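Local coordinates for Nup188 (Myceliophthora thermophila, PDB 4KF8), which probably serves as a scaffold nucleoporin of the nuclear pore complex, sharing structural and functional properties with nuclear transport receptors, at residues I7-V21 against F33-T47. Residues are numbered along the deposited sequence; the frame is centred on the assembly and turned at random.
Sequences ISQLLSLVSATINGV and FRTLLKVLFVVLRGT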
loop_
_atom_site.group_PDB
_atom_site.type_symbol
_atom_site.label_atom_id
_atom_site.label_comp_id
_atom_site.label_asym_id
_atom_site.label_seq_id
_atom_site.Cartn_x
_atom_site.Cartn_y
_atom_site.Cartn_z
ATOM N N ILE A 7 0.038 8.552 28.288
ATOM C CA ILE A 7 -0.131 7.681 27.134
ATOM C C ILE A 7 1.141 6.859 26.931
ATOM O O ILE A 7 1.112 5.777 26.343
ATOM C CB ILE A 7 -0.472 8.495 25.869
ATOM C CG1 ILE A 7 -0.706 7.577 24.667
ATOM C CG2 ILE A 7 0.625 9.507 25.579
ATOM C CD1 ILE A 7 -1.835 6.596 24.852
ATOM N N SER A 8 2.253 7.372 27.447
ATOM C CA SER A 8 3.535 6.685 27.354
ATOM C C SER A 8 3.632 5.567 28.387
ATOM O O SER A 8 4.176 4.497 28.108
ATOM C CB SER A 8 4.685 7.674 27.548
ATOM O OG SER A 8 4.605 8.302 28.817
ATOM N N GLN A 9 3.109 5.824 29.582
ATOM C CA GLN A 9 3.077 4.817 30.635
ATOM C C GLN A 9 2.099 3.706 30.268
ATOM O O GLN A 9 2.249 2.560 30.694
ATOM C CB GLN A 9 2.676 5.448 31.970
ATOM C CG GLN A 9 3.735 6.347 32.585
ATOM C CD GLN A 9 3.227 7.079 33.811
ATOM O OE1 GLN A 9 2.030 7.330 33.946
ATOM N NE2 GLN A 9 4.138 7.424 34.714
ATOM N N LEU A 10 1.090 4.056 29.480
ATOM C CA LEU A 10 0.136 3.076 28.992
ATOM C C LEU A 10 0.817 2.204 27.951
ATOM O O LEU A 10 0.588 0.999 27.882
ATOM C CB LEU A 10 -1.083 3.773 28.390
ATOM C CG LEU A 10 -2.186 2.882 27.816
ATOM C CD1 LEU A 10 -2.720 1.920 28.871
ATOM C CD2 LEU A 10 -3.301 3.745 27.259
ATOM N N LEU A 11 1.670 2.830 27.148
ATOM C CA LEU A 11 2.412 2.132 26.107
ATOM C C LEU A 11 3.433 1.177 26.717
ATOM O O LEU A 11 3.622 0.067 26.225
ATOM C CB LEU A 11 3.108 3.142 25.193
ATOM C CG LEU A 11 3.835 2.617 23.954
ATOM C CD1 LEU A 11 2.894 1.828 23.059
ATOM C CD2 LEU A 11 4.443 3.777 23.197
ATOM N N SER A 12 4.083 1.619 27.789
ATOM C CA SER A 12 5.044 0.786 28.507
ATOM C C SER A 12 4.371 -0.453 29.075
ATOM O O SER A 12 4.883 -1.564 28.947
ATOM C CB SER A 12 5.690 1.566 29.654
ATOM O OG SER A 12 6.428 2.673 29.176
ATOM N N LEU A 13 3.219 -0.249 29.704
ATOM C CA LEU A 13 2.504 -1.324 30.380
ATOM C C LEU A 13 1.960 -2.350 29.393
ATOM O O LEU A 13 1.997 -3.553 29.655
ATOM C CB LEU A 13 1.371 -0.748 31.229
ATOM C CG LEU A 13 0.523 -1.727 32.040
ATOM C CD1 LEU A 13 1.355 -2.407 33.110
ATOM C CD2 LEU A 13 -0.652 -0.997 32.656
ATOM N N VAL A 14 1.455 -1.869 28.262
ATOM C CA VAL A 14 0.919 -2.748 27.228
ATOM C C VAL A 14 2.041 -3.539 26.567
ATOM O O VAL A 14 1.900 -4.734 26.304
ATOM C CB VAL A 14 0.126 -1.960 26.166
ATOM C CG1 VAL A 14 -0.138 -2.818 24.939
ATOM C CG2 VAL A 14 -1.179 -1.452 26.755
ATOM N N SER A 15 3.161 -2.867 26.318
ATOM C CA SER A 15 4.327 -3.512 25.725
ATOM C C SER A 15 4.983 -4.488 26.697
ATOM O O SER A 15 5.396 -5.573 26.308
ATOM C CB SER A 15 5.339 -2.470 25.248
ATOM O OG SER A 15 5.702 -1.595 26.300
ATOM N N ALA A 16 5.075 -4.106 27.966
ATOM C CA ALA A 16 5.602 -5.009 28.982
ATOM C C ALA A 16 4.722 -6.251 29.095
ATOM O O ALA A 16 5.197 -7.337 29.422
ATOM C CB ALA A 16 5.701 -4.304 30.323
ATOM N N THR A 17 3.436 -6.080 28.809
ATOM C CA THR A 17 2.466 -7.163 28.904
ATOM C C THR A 17 2.545 -8.111 27.707
ATOM O O THR A 17 2.325 -9.314 27.844
ATOM C CB THR A 17 1.040 -6.604 29.029
ATOM O OG1 THR A 17 1.004 -5.630 30.080
ATOM C CG2 THR A 17 0.041 -7.712 29.335
ATOM N N ILE A 18 2.864 -7.570 26.534
ATOM C CA ILE A 18 2.967 -8.392 25.329
ATOM C C ILE A 18 4.149 -9.365 25.402
ATOM O O ILE A 18 4.059 -10.503 24.938
ATOM C CB ILE A 18 3.031 -7.534 24.028
ATOM C CG1 ILE A 18 2.612 -8.359 22.809
ATOM C CG2 ILE A 18 4.407 -6.923 23.814
ATOM C CD1 ILE A 18 1.117 -8.466 22.640
ATOM N N ASN A 19 5.248 -8.921 26.005
ATOM C CA ASN A 19 6.434 -9.756 26.126
ATOM C C ASN A 19 6.233 -10.860 27.152
ATOM O O ASN A 19 6.895 -11.895 27.101
ATOM C CB ASN A 19 7.658 -8.914 26.488
ATOM C CG ASN A 19 8.536 -8.617 25.289
ATOM O OD1 ASN A 19 9.436 -9.391 24.960
ATOM N ND2 ASN A 19 8.278 -7.493 24.624
ATOM N N GLY A 20 5.311 -10.630 28.081
ATOM C CA GLY A 20 5.032 -11.589 29.130
ATOM C C GLY A 20 4.341 -12.841 28.628
ATOM O O GLY A 20 4.427 -13.894 29.257
ATOM N N VAL A 21 3.651 -12.726 27.496
ATOM C CA VAL A 21 2.936 -13.862 26.920
ATOM C C VAL A 21 3.911 -14.952 26.489
ATOM O O VAL A 21 4.714 -14.757 25.580
ATOM C CB VAL A 21 2.034 -13.440 25.741
ATOM C CG1 VAL A 21 1.539 -14.662 24.982
ATOM C CG2 VAL A 21 0.863 -12.615 26.247
ATOM N N PHE A 33 -3.693 -13.061 22.551
ATOM C CA PHE A 33 -2.613 -12.315 21.917
ATOM C C PHE A 33 -3.185 -11.384 20.851
ATOM O O PHE A 33 -2.756 -10.242 20.729
ATOM C CB PHE A 33 -1.576 -13.268 21.312
ATOM C CG PHE A 33 -0.222 -12.644 21.102
ATOM C CD1 PHE A 33 0.597 -12.360 22.180
ATOM C CD2 PHE A 33 0.241 -12.359 19.824
ATOM C CE1 PHE A 33 1.847 -11.790 21.991
ATOM C CE2 PHE A 33 1.490 -11.790 19.632
ATOM C CZ PHE A 33 2.291 -11.505 20.716
ATOM N N ARG A 34 -4.177 -11.877 20.110
ATOM C CA ARG A 34 -4.845 -11.103 19.062
ATOM C C ARG A 34 -5.458 -9.786 19.539
ATOM O O ARG A 34 -5.480 -8.811 18.796
ATOM C CB ARG A 34 -5.934 -11.939 18.383
ATOM C CG ARG A 34 -5.429 -12.964 17.387
ATOM C CD ARG A 34 -6.571 -13.825 16.876
ATOM N NE ARG A 34 -6.112 -14.840 15.934
ATOM C CZ ARG A 34 -6.838 -15.882 15.545
ATOM N NH1 ARG A 34 -8.064 -16.057 16.021
ATOM N NH2 ARG A 34 -6.339 -16.756 14.684
ATOM N N THR A 35 -5.968 -9.756 20.766
ATOM C CA THR A 35 -6.597 -8.540 21.281
ATOM C C THR A 35 -5.595 -7.646 22.007
ATOM O O THR A 35 -5.802 -6.438 22.122
ATOM C CB THR A 35 -7.810 -8.837 22.190
ATOM O OG1 THR A 35 -7.408 -9.703 23.256
ATOM C CG2 THR A 35 -8.920 -9.505 21.394
ATOM N N LEU A 36 -4.513 -8.241 22.497
ATOM C CA LEU A 36 -3.398 -7.467 23.031
ATOM C C LEU A 36 -2.808 -6.594 21.934
ATOM O O LEU A 36 -2.510 -5.418 22.147
ATOM C CB LEU A 36 -2.312 -8.392 23.578
ATOM C CG LEU A 36 -2.553 -9.060 24.929
ATOM C CD1 LEU A 36 -1.332 -9.865 25.324
ATOM C CD2 LEU A 36 -2.869 -8.013 25.977
ATOM N N LEU A 37 -2.643 -7.189 20.757
ATOM C CA LEU A 37 -2.125 -6.490 19.590
ATOM C C LEU A 37 -3.066 -5.372 19.178
ATOM O O LEU A 37 -2.632 -4.308 18.741
ATOM C CB LEU A 37 -1.950 -7.467 18.432
ATOM C CG LEU A 37 -0.993 -8.626 18.694
ATOM C CD1 LEU A 37 -0.829 -9.482 17.456
ATOM C CD2 LEU A 37 0.346 -8.108 19.173
ATOM N N LYS A 38 -4.362 -5.627 19.323
ATOM C CA LYS A 38 -5.389 -4.644 19.009
ATOM C C LYS A 38 -5.399 -3.514 20.026
ATOM O O LYS A 38 -5.742 -2.383 19.703
ATOM C CB LYS A 38 -6.756 -5.318 18.934
ATOM C CG LYS A 38 -6.930 -6.166 17.695
ATOM C CD LYS A 38 -8.099 -7.115 17.798
ATOM C CE LYS A 38 -8.209 -7.939 16.529
ATOM N NZ LYS A 38 -9.208 -9.027 16.635
ATOM N N VAL A 39 -5.018 -3.827 21.257
ATOM C CA VAL A 39 -4.896 -2.814 22.294
ATOM C C VAL A 39 -3.665 -1.969 22.013
ATOM O O VAL A 39 -3.684 -0.754 22.182
ATOM C CB VAL A 39 -4.832 -3.447 23.707
ATOM C CG1 VAL A 39 -4.279 -2.465 24.726
ATOM C CG2 VAL A 39 -6.209 -3.931 24.127
ATOM N N LEU A 40 -2.602 -2.627 21.561
ATOM C CA LEU A 40 -1.375 -1.949 21.155
ATOM C C LEU A 40 -1.647 -0.966 20.018
ATOM O O LEU A 40 -1.216 0.182 20.065
ATOM C CB LEU A 40 -0.322 -2.975 20.731
ATOM C CG LEU A 40 1.040 -2.475 20.247
ATOM C CD1 LEU A 40 1.760 -1.675 21.321
ATOM C CD2 LEU A 40 1.883 -3.646 19.794
ATOM N N PHE A 41 -2.383 -1.423 19.010
ATOM C CA PHE A 41 -2.740 -0.584 17.870
ATOM C C PHE A 41 -3.524 0.666 18.267
ATOM O O PHE A 41 -3.300 1.744 17.719
ATOM C CB PHE A 41 -3.533 -1.385 16.836
ATOM C CG PHE A 41 -3.935 -0.582 15.629
ATOM C CD1 PHE A 41 -3.081 -0.454 14.554
ATOM C CD2 PHE A 41 -5.168 0.053 15.572
ATOM C CE1 PHE A 41 -3.448 0.289 13.444
ATOM C CE2 PHE A 41 -5.536 0.796 14.467
ATOM C CZ PHE A 41 -4.679 0.912 13.405
ATOM N N VAL A 42 -4.453 0.517 19.204
ATOM C CA VAL A 42 -5.235 1.649 19.687
ATOM C C VAL A 42 -4.347 2.670 20.394
ATOM O O VAL A 42 -4.412 3.864 20.103
ATOM C CB VAL A 42 -6.386 1.194 20.616
ATOM C CG1 VAL A 42 -6.960 2.371 21.377
ATOM C CG2 VAL A 42 -7.469 0.492 19.812
ATOM N N VAL A 43 -3.511 2.191 21.311
ATOM C CA VAL A 43 -2.572 3.045 22.035
ATOM C C VAL A 43 -1.628 3.780 21.087
ATOM O O VAL A 43 -1.424 4.986 21.217
ATOM C CB VAL A 43 -1.727 2.235 23.041
ATOM C CG1 VAL A 43 -0.723 3.139 23.741
ATOM C CG2 VAL A 43 -2.622 1.544 24.057
ATOM N N LEU A 44 -1.058 3.045 20.135
ATOM C CA LEU A 44 -0.136 3.614 19.156
ATOM C C LEU A 44 -0.775 4.715 18.316
ATOM O O LEU A 44 -0.163 5.754 18.074
ATOM C CB LEU A 44 0.423 2.518 18.249
ATOM C CG LEU A 44 1.535 1.647 18.831
ATOM C CD1 LEU A 44 1.749 0.415 17.978
ATOM C CD2 LEU A 44 2.816 2.447 18.952
ATOM N N ARG A 45 -2.004 4.482 17.866
ATOM C CA ARG A 45 -2.757 5.511 17.167
ATOM C C ARG A 45 -3.076 6.646 18.128
ATOM O O ARG A 45 -3.194 7.800 17.725
ATOM C CB ARG A 45 -4.045 4.935 16.582
ATOM C CG ARG A 45 -3.843 4.060 15.363
ATOM C CD ARG A 45 -3.307 4.879 14.201
ATOM N NE ARG A 45 -2.997 4.059 13.033
ATOM C CZ ARG A 45 -2.208 4.453 12.041
ATOM N NH1 ARG A 45 -1.645 5.652 12.079
ATOM N NH2 ARG A 45 -1.974 3.648 11.012
ATOM N N GLY A 46 -3.207 6.311 19.406
ATOM C CA GLY A 46 -3.504 7.301 20.423
ATOM C C GLY A 46 -2.302 8.157 20.763
ATOM O O GLY A 46 -2.428 9.172 21.450
ATOM N N THR A 47 -1.129 7.750 20.284
ATOM C CA THR A 47 0.096 8.505 20.523
ATOM C C THR A 47 0.235 9.673 19.559
ATOM O O THR A 47 1.176 9.728 18.772
ATOM C CB THR A 47 1.355 7.629 20.395
ATOM O OG1 THR A 47 1.390 7.033 19.095
ATOM C CG2 THR A 47 1.363 6.537 21.455
#
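An antiparallel helical hairpin at the N-terminal end of this all-helical domain brings Ile18 and Val21 against Phe33 and Leu36, and it illustrates how two neighbouring helices can be held together chiefly by apolar side chains. Ile18 reaches across with CD1, which lies 3.5 Å from CE1 of Phe33 and also touches CB of Leu36 and CD2 of Leu37, whose end comes round to this face. Its CG1 is anti to the backbone N (chi1 -159°), which swings the ethyl arm over to the other helix although the CB itself does not aim there. The Phe33 and Ile18 side chains cross at about a right angle, and Val21 flanks the ring, CG1 standing 3.7 Å from CD1 of Phe33. The other branch of Val21, CG2, meets Leu36 CD1 at 3.6 Å. Trp25, in the connection between the helices, packs edge-to-face with the same phenyl ring. Were Phe33 replaced by an alanine, Ile18, Val21 and Trp25 would probably lose their shared aromatic partner, opening a gap near the connecting loop.

The two helices, their axes 10.0 Å apart at closest approach and 157° between directions, pack in the antiparallel manner consistent with an α-solenoid, as in nuclear transport receptors. Midway along, Val14 sets CG2 3.8 Å from Val39 CG1 while its CG1 rests over the backbone of Leu40. Further on, Val43 is a knob in the hole formed by Ile7, Leu10, Leu11 and Val14, its CG1 3.8 Å from Ile7 CD1 and its CG2 3.9 Å from Leu10 CD2. Leu11 CD1 continues to Leu40 and Leu44, and helices 67-84 and 98-113 pack against Leu11 and Leu44 respectively.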